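Local coordinates for protein probable uracil-DNA glycosylase (Acanthamoeba polyphaga mimivirus, PDB 5X55) that is a probable viral member of the uracil-DNA glycosylase superfamily, built round a parallel beta-sheet, at residues Ala222-Asn227 against Ser317-Tyr322; Ile183-Leu188 against Ile291-Gly296. All blocks are in the same frame, centred on the assembly; numbering follows the deposited sequence.

Contact 2 pairs the two inner strands, 185-189 and 291-295, of a four-stranded parallel sheet in the order 251-255, 185-189, 291-295, 312-316. Contact 1 lies about 15 Å away, centre to centre, where helix 219-230 meets the loop that follows edge strand 312-316. Along the chain the segments alternate: 183-188, 222-227, 291-296, 317-322, so the two contacts interlock, each joining residues 90 or more positions apart. W295 joins them, its CZ3 3.8 Å from I224 CD1 and its CB 3.8 Å from P319 CD. The buried sheet centre thus continues into the partly buried seam between helix and loop beyond the strand ends.

Contact 1. Residues Ala222-Asn227 against Ser317-Tyr322; sequences ANIYTN and SHPSPY
N223, on helix 219-230, reaches over to the loop at P319 and grips its carbonyl with the side-chain amide. Its CB already lies 3.3 Å from P319 O, and CG follows at nearly the same distance. At the tip, ND2 donates to P319 O at 2.7 Å, with an N-H...O angle of 166°. The oxygen sits in the plane of the amide, and the donor arrives almost in line with the C=O bond. With CG anti to the carbonyl carbon (chi1 -74°), the amide extends from the helix toward the loop. ND2 also packs against the P321 ring, 3.9 Å from CD.

One residue on, I224 lies alongside P319, both side chains pointing the same way; its CG1 is 4.0 Å from P319 CB. F345 and F351 also touch I224. Within the loop, S320 N donates to H318 ND1 at 2.9 Å, tilted from the imidazole plane, while S320 OG accepts from Y322 N in an ST turn. P319 meets the helix through two groups, its carbonyl and its ring: one nearly straight amide bond holds the loop backbone beside a small apolar contact of I224 with the P319 ring.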
loop_
_atom_site.group_PDB
_atom_site.type_symbol
_atom_site.label_atom_id
_atom_site.label_comp_id
_atom_site.label_asym_id
_atom_site.label_seq_id
_atom_site.Cartn_x
_atom_site.Cartn_y
_atom_site.Cartn_z
ATOM N N ALA A 222 12.338 -3.377 8.202
ATOM C CA ALA A 222 13.164 -4.145 9.128
ATOM C C ALA A 222 12.459 -4.304 10.461
ATOM O O ALA A 222 12.526 -5.370 11.092
ATOM C CB ALA A 222 14.533 -3.475 9.320
ATOM N N ASN A 223 11.747 -3.260 10.893
ATOM C CA ASN A 223 11.027 -3.344 12.157
ATOM C C ASN A 223 9.832 -4.278 12.048
ATOM O O ASN A 223 9.521 -5.013 12.997
ATOM C CB ASN A 223 10.609 -1.942 12.613
ATOM C CG ASN A 223 11.793 -1.136 13.141
ATOM O OD1 ASN A 223 12.861 -1.696 13.360
ATOM N ND2 ASN A 223 11.606 0.172 13.353
ATOM N N ILE A 224 9.176 -4.303 10.887
ATOM C CA ILE A 224 8.118 -5.291 10.670
ATOM C C ILE A 224 8.678 -6.706 10.803
ATOM O O ILE A 224 8.121 -7.546 11.521
ATOM C CB ILE A 224 7.445 -5.068 9.302
ATOM C CG1 ILE A 224 6.709 -3.723 9.282
ATOM C CG2 ILE A 224 6.505 -6.228 8.961
ATOM C CD1 ILE A 224 6.465 -3.176 7.889
ATOM N N TYR A 225 9.789 -6.990 10.107
ATOM C CA TYR A 225 10.450 -8.294 10.230
ATOM C C TYR A 225 10.781 -8.615 11.686
ATOM O O TYR A 225 10.562 -9.738 12.154
ATOM C CB TYR A 225 11.741 -8.317 9.408
ATOM C CG TYR A 225 11.596 -8.348 7.907
ATOM C CD1 TYR A 225 10.452 -8.844 7.289
ATOM C CD2 TYR A 225 12.633 -7.894 7.098
ATOM C CE1 TYR A 225 10.352 -8.879 5.906
ATOM C CE2 TYR A 225 12.544 -7.933 5.721
ATOM C CZ TYR A 225 11.407 -8.411 5.130
ATOM O OH TYR A 225 11.355 -8.420 3.759
ATOM N N THR A 226 11.346 -7.644 12.412
ATOM C CA THR A 226 11.653 -7.846 13.827
ATOM C C THR A 226 10.409 -8.282 14.595
ATOM O O THR A 226 10.476 -9.179 15.438
ATOM C CB THR A 226 12.243 -6.553 14.425
ATOM O OG1 THR A 226 13.522 -6.284 13.833
ATOM C CG2 THR A 226 12.407 -6.637 15.957
ATOM N N ASN A 227 9.263 -7.651 14.314
ATOM C CA ASN A 227 8.009 -8.044 14.952
ATOM C C ASN A 227 7.611 -9.471 14.577
ATOM O O ASN A 227 7.170 -10.250 15.436
ATOM C CB ASN A 227 6.900 -7.051 14.571
ATOM C CG ASN A 227 5.595 -7.326 15.286
ATOM O OD1 ASN A 227 4.771 -8.125 14.831
ATOM N ND2 ASN A 227 5.397 -6.664 16.420
ATOM N N SER A 317 0.905 1.983 16.731
ATOM C CA SER A 317 1.765 3.000 16.151
ATOM C C SER A 317 2.492 2.446 14.921
ATOM O O SER A 317 2.514 1.238 14.650
ATOM C CB SER A 317 2.786 3.510 17.171
ATOM O OG SER A 317 3.912 2.636 17.253
ATOM N N HIS A 318 3.121 3.366 14.198
ATOM C CA HIS A 318 3.811 3.048 12.960
ATOM C C HIS A 318 5.150 2.363 13.242
ATOM O O HIS A 318 5.818 2.670 14.238
ATOM C CB HIS A 318 4.039 4.333 12.169
ATOM C CG HIS A 318 4.460 4.125 10.744
ATOM N ND1 HIS A 318 5.773 3.915 10.379
ATOM C CD2 HIS A 318 3.750 4.143 9.590
ATOM C CE1 HIS A 318 5.854 3.802 9.066
ATOM N NE2 HIS A 318 4.640 3.927 8.562
ATOM N N PRO A 319 5.576 1.448 12.367
ATOM C CA PRO A 319 6.837 0.727 12.594
ATOM C C PRO A 319 8.086 1.530 12.316
ATOM O O PRO A 319 9.185 1.001 12.523
ATOM C CB PRO A 319 6.749 -0.450 11.607
ATOM C CG PRO A 319 5.901 0.056 10.514
ATOM C CD PRO A 319 4.839 0.884 11.221
ATOM N N SER A 320 7.983 2.760 11.817
ATOM C CA SER A 320 9.193 3.529 11.577
ATOM C C SER A 320 9.961 3.695 12.889
ATOM O O SER A 320 9.361 3.656 13.965
ATOM C CB SER A 320 8.854 4.891 10.989
ATOM O OG SER A 320 8.873 5.886 11.998
ATOM N N PRO A 321 11.292 3.843 12.836
ATOM C CA PRO A 321 12.069 3.943 14.090
ATOM C C PRO A 321 11.658 5.099 14.995
ATOM O O PRO A 321 11.900 5.035 16.209
ATOM C CB PRO A 321 13.525 4.101 13.606
ATOM C CG PRO A 321 13.461 4.267 12.120
ATOM C CD PRO A 321 12.164 3.654 11.665
ATOM N N TYR A 322 11.034 6.142 14.455
ATOM C CA TYR A 322 10.618 7.257 15.291
ATOM C C TYR A 322 9.383 6.944 16.131
ATOM O O TYR A 322 9.126 7.654 17.101
ATOM C CB TYR A 322 10.391 8.502 14.420
ATOM C CG TYR A 322 11.699 9.180 14.033
ATOM C CD1 TYR A 322 12.795 9.123 14.872
ATOM C CD2 TYR A 322 11.846 9.857 12.837
ATOM C CE1 TYR A 322 14.007 9.721 14.544
ATOM C CE2 TYR A 322 13.059 10.478 12.490
ATOM C CZ TYR A 322 14.136 10.400 13.351
ATOM O OH TYR A 322 15.340 10.991 13.034
#

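Contact 2. Residues Ile183-Leu188 against Ile291-Gly296; sequences IKVVIL and IFVAWG
The central parallel strand pair of the sheet is formed here by 185-188 and 291-295, whose axes come within 4.7 Å and run 20° apart. V186 and I291 are each bonded through both N and O: V186 N donates to I291 O at 2.8 Å, V186 O accepts from V293 N at 3.0 Å, and I291 N donates to K184 O. On the sheet face carrying V185, I187, I291 and V293, V185 CG1 meets V293 CG2 at 3.8 Å; helix 350-360 covers V185 and I291. V186 and F292 occupy the other face side by side, V186 CG2 over one face of the phenyl ring near its rim.

A parallel sheet flanked by helices is characteristic of the alpha/beta fold of the uracil-DNA glycosylase superfamily. From I187 and V293 onward the strands draw apart, and water takes over the bridging. One water donates to V186 O and V293 O; a second donates to V293 O and L188 O and accepts from W295 N; a third joins L188 O to W295 O. Alongside the waters I187 CG2, the branch anti to the backbone N, makes a CH-pi contact over the W295 six-membered ring, 4.0 Å from its centroid. F209, F345 and H350 meet the same indole edge-to-face.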
loop_
_atom_site.group_PDB
_atom_site.type_symbol
_atom_site.label_atom_id
_atom_site.label_comp_id
_atom_site.label_asym_id
_atom_site.label_seq_id
_atom_site.Cartn_x
_atom_site.Cartn_y
_atom_site.Cartn_z
ATOM N N ILE A 183 -8.756 -10.157 -1.777
ATOM C CA ILE A 183 -8.164 -9.431 -0.667
ATOM C C ILE A 183 -8.610 -10.059 0.644
ATOM O O ILE A 183 -9.806 -10.278 0.866
ATOM C CB ILE A 183 -8.565 -7.949 -0.728
ATOM C CG1 ILE A 183 -7.858 -7.267 -1.898
ATOM C CG2 ILE A 183 -8.274 -7.257 0.593
ATOM C CD1 ILE A 183 -8.581 -6.051 -2.416
ATOM N N LYS A 184 -7.648 -10.340 1.528
ATOM C CA LYS A 184 -7.946 -10.730 2.906
ATOM C C LYS A 184 -7.537 -9.695 3.944
ATOM O O LYS A 184 -8.196 -9.586 4.971
ATOM C CB LYS A 184 -7.256 -12.048 3.249
ATOM C CG LYS A 184 -7.587 -13.157 2.299
ATOM C CD LYS A 184 -6.376 -14.039 2.113
ATOM C CE LYS A 184 -6.562 -15.392 2.724
ATOM N NZ LYS A 184 -5.522 -16.342 2.167
ATOM N N VAL A 185 -6.452 -8.965 3.709
ATOM C CA VAL A 185 -5.888 -8.011 4.651
ATOM C C VAL A 185 -5.511 -6.781 3.851
ATOM O O VAL A 185 -4.971 -6.902 2.745
ATOM C CB VAL A 185 -4.645 -8.582 5.374
ATOM C CG1 VAL A 185 -4.141 -7.609 6.426
ATOM C CG2 VAL A 185 -4.943 -9.935 5.978
ATOM N N VAL A 186 -5.838 -5.601 4.381
ATOM C CA VAL A 186 -5.496 -4.319 3.770
ATOM C C VAL A 186 -4.509 -3.640 4.704
ATOM O O VAL A 186 -4.846 -3.362 5.863
ATOM C CB VAL A 186 -6.736 -3.436 3.562
ATOM C CG1 VAL A 186 -6.321 -2.079 2.986
ATOM C CG2 VAL A 186 -7.770 -4.141 2.674
ATOM N N ILE A 187 -3.290 -3.398 4.219
ATOM C CA ILE A 187 -2.255 -2.688 4.978
ATOM C C ILE A 187 -1.949 -1.375 4.261
ATOM O O ILE A 187 -1.307 -1.362 3.201
ATOM C CB ILE A 187 -0.978 -3.523 5.160
ATOM C CG1 ILE A 187 -1.320 -4.952 5.607
ATOM C CG2 ILE A 187 -0.040 -2.839 6.178
ATOM C CD1 ILE A 187 -0.138 -5.739 6.106
ATOM N N LEU A 188 -2.366 -0.267 4.856
ATOM C CA LEU A 188 -2.136 1.044 4.265
ATOM C C LEU A 188 -0.764 1.603 4.623
ATOM O O LEU A 188 -0.370 1.624 5.792
ATOM C CB LEU A 188 -3.209 2.012 4.720
ATOM C CG LEU A 188 -4.502 1.686 3.997
ATOM C CD1 LEU A 188 -5.645 2.178 4.849
ATOM C CD2 LEU A 188 -4.484 2.337 2.618
ATOM N N ILE A 291 -9.712 -7.691 6.900
ATOM C CA ILE A 291 -8.891 -7.241 8.014
ATOM C C ILE A 291 -8.151 -5.976 7.595
ATOM O O ILE A 291 -7.423 -5.981 6.596
ATOM C CB ILE A 291 -7.915 -8.331 8.470
ATOM C CG1 ILE A 291 -8.711 -9.583 8.847
ATOM C CG2 ILE A 291 -7.080 -7.804 9.636
ATOM C CD1 ILE A 291 -7.893 -10.850 8.902
ATOM N N PHE A 292 -8.344 -4.897 8.356
ATOM C CA PHE A 292 -7.656 -3.630 8.152
ATOM C C PHE A 292 -6.615 -3.447 9.248
ATOM O O PHE A 292 -6.937 -3.514 10.443
ATOM C CB PHE A 292 -8.640 -2.449 8.150
ATOM C CG PHE A 292 -9.449 -2.338 6.890
ATOM C CD1 PHE A 292 -10.585 -3.109 6.712
ATOM C CD2 PHE A 292 -9.053 -1.475 5.866
ATOM C CE1 PHE A 292 -11.333 -3.030 5.541
ATOM C CE2 PHE A 292 -9.789 -1.381 4.675
ATOM C CZ PHE A 292 -10.934 -2.169 4.511
ATOM N N VAL A 293 -5.371 -3.223 8.835
ATOM C CA VAL A 293 -4.247 -3.004 9.736
ATOM C C VAL A 293 -3.866 -1.535 9.651
ATOM O O VAL A 293 -3.483 -1.051 8.577
ATOM C CB VAL A 293 -3.061 -3.905 9.370
ATOM C CG1 VAL A 293 -1.904 -3.623 10.270
ATOM C CG2 VAL A 293 -3.463 -5.344 9.453
ATOM N N ALA A 294 -3.981 -0.821 10.776
ATOM C CA ALA A 294 -3.740 0.619 10.831
ATOM C C ALA A 294 -2.460 0.885 11.624
ATOM O O ALA A 294 -2.460 0.856 12.858
ATOM C CB ALA A 294 -4.937 1.347 11.445
ATOM N N TRP A 295 -1.366 1.150 10.912
ATOM C CA TRP A 295 -0.098 1.488 11.538
ATOM C C TRP A 295 0.111 3.009 11.435
ATOM O O TRP A 295 0.405 3.536 10.354
ATOM C CB TRP A 295 1.034 0.714 10.874
ATOM C CG TRP A 295 1.025 -0.799 11.088
ATOM C CD1 TRP A 295 0.485 -1.498 12.138
ATOM C CD2 TRP A 295 1.613 -1.782 10.212
ATOM N NE1 TRP A 295 0.707 -2.858 11.967
ATOM C CE2 TRP A 295 1.394 -3.052 10.794
ATOM C CE3 TRP A 295 2.307 -1.704 8.994
ATOM C CZ2 TRP A 295 1.834 -4.228 10.199
ATOM C CZ3 TRP A 295 2.756 -2.888 8.402
ATOM C CH2 TRP A 295 2.508 -4.130 9.006
ATOM N N GLY A 296 -0.032 3.710 12.564
ATOM C CA GLY A 296 0.081 5.151 12.588
ATOM C C GLY A 296 -1.267 5.853 12.476
ATOM O O GLY A 296 -2.300 5.268 12.133
HETATM O O HOH W 1 -5.115 -0.698 6.330
HETATM O O HOH W 2 -1.506 0.519 8.043
HETATM O O HOH W 3 1.283 2.804 7.540
#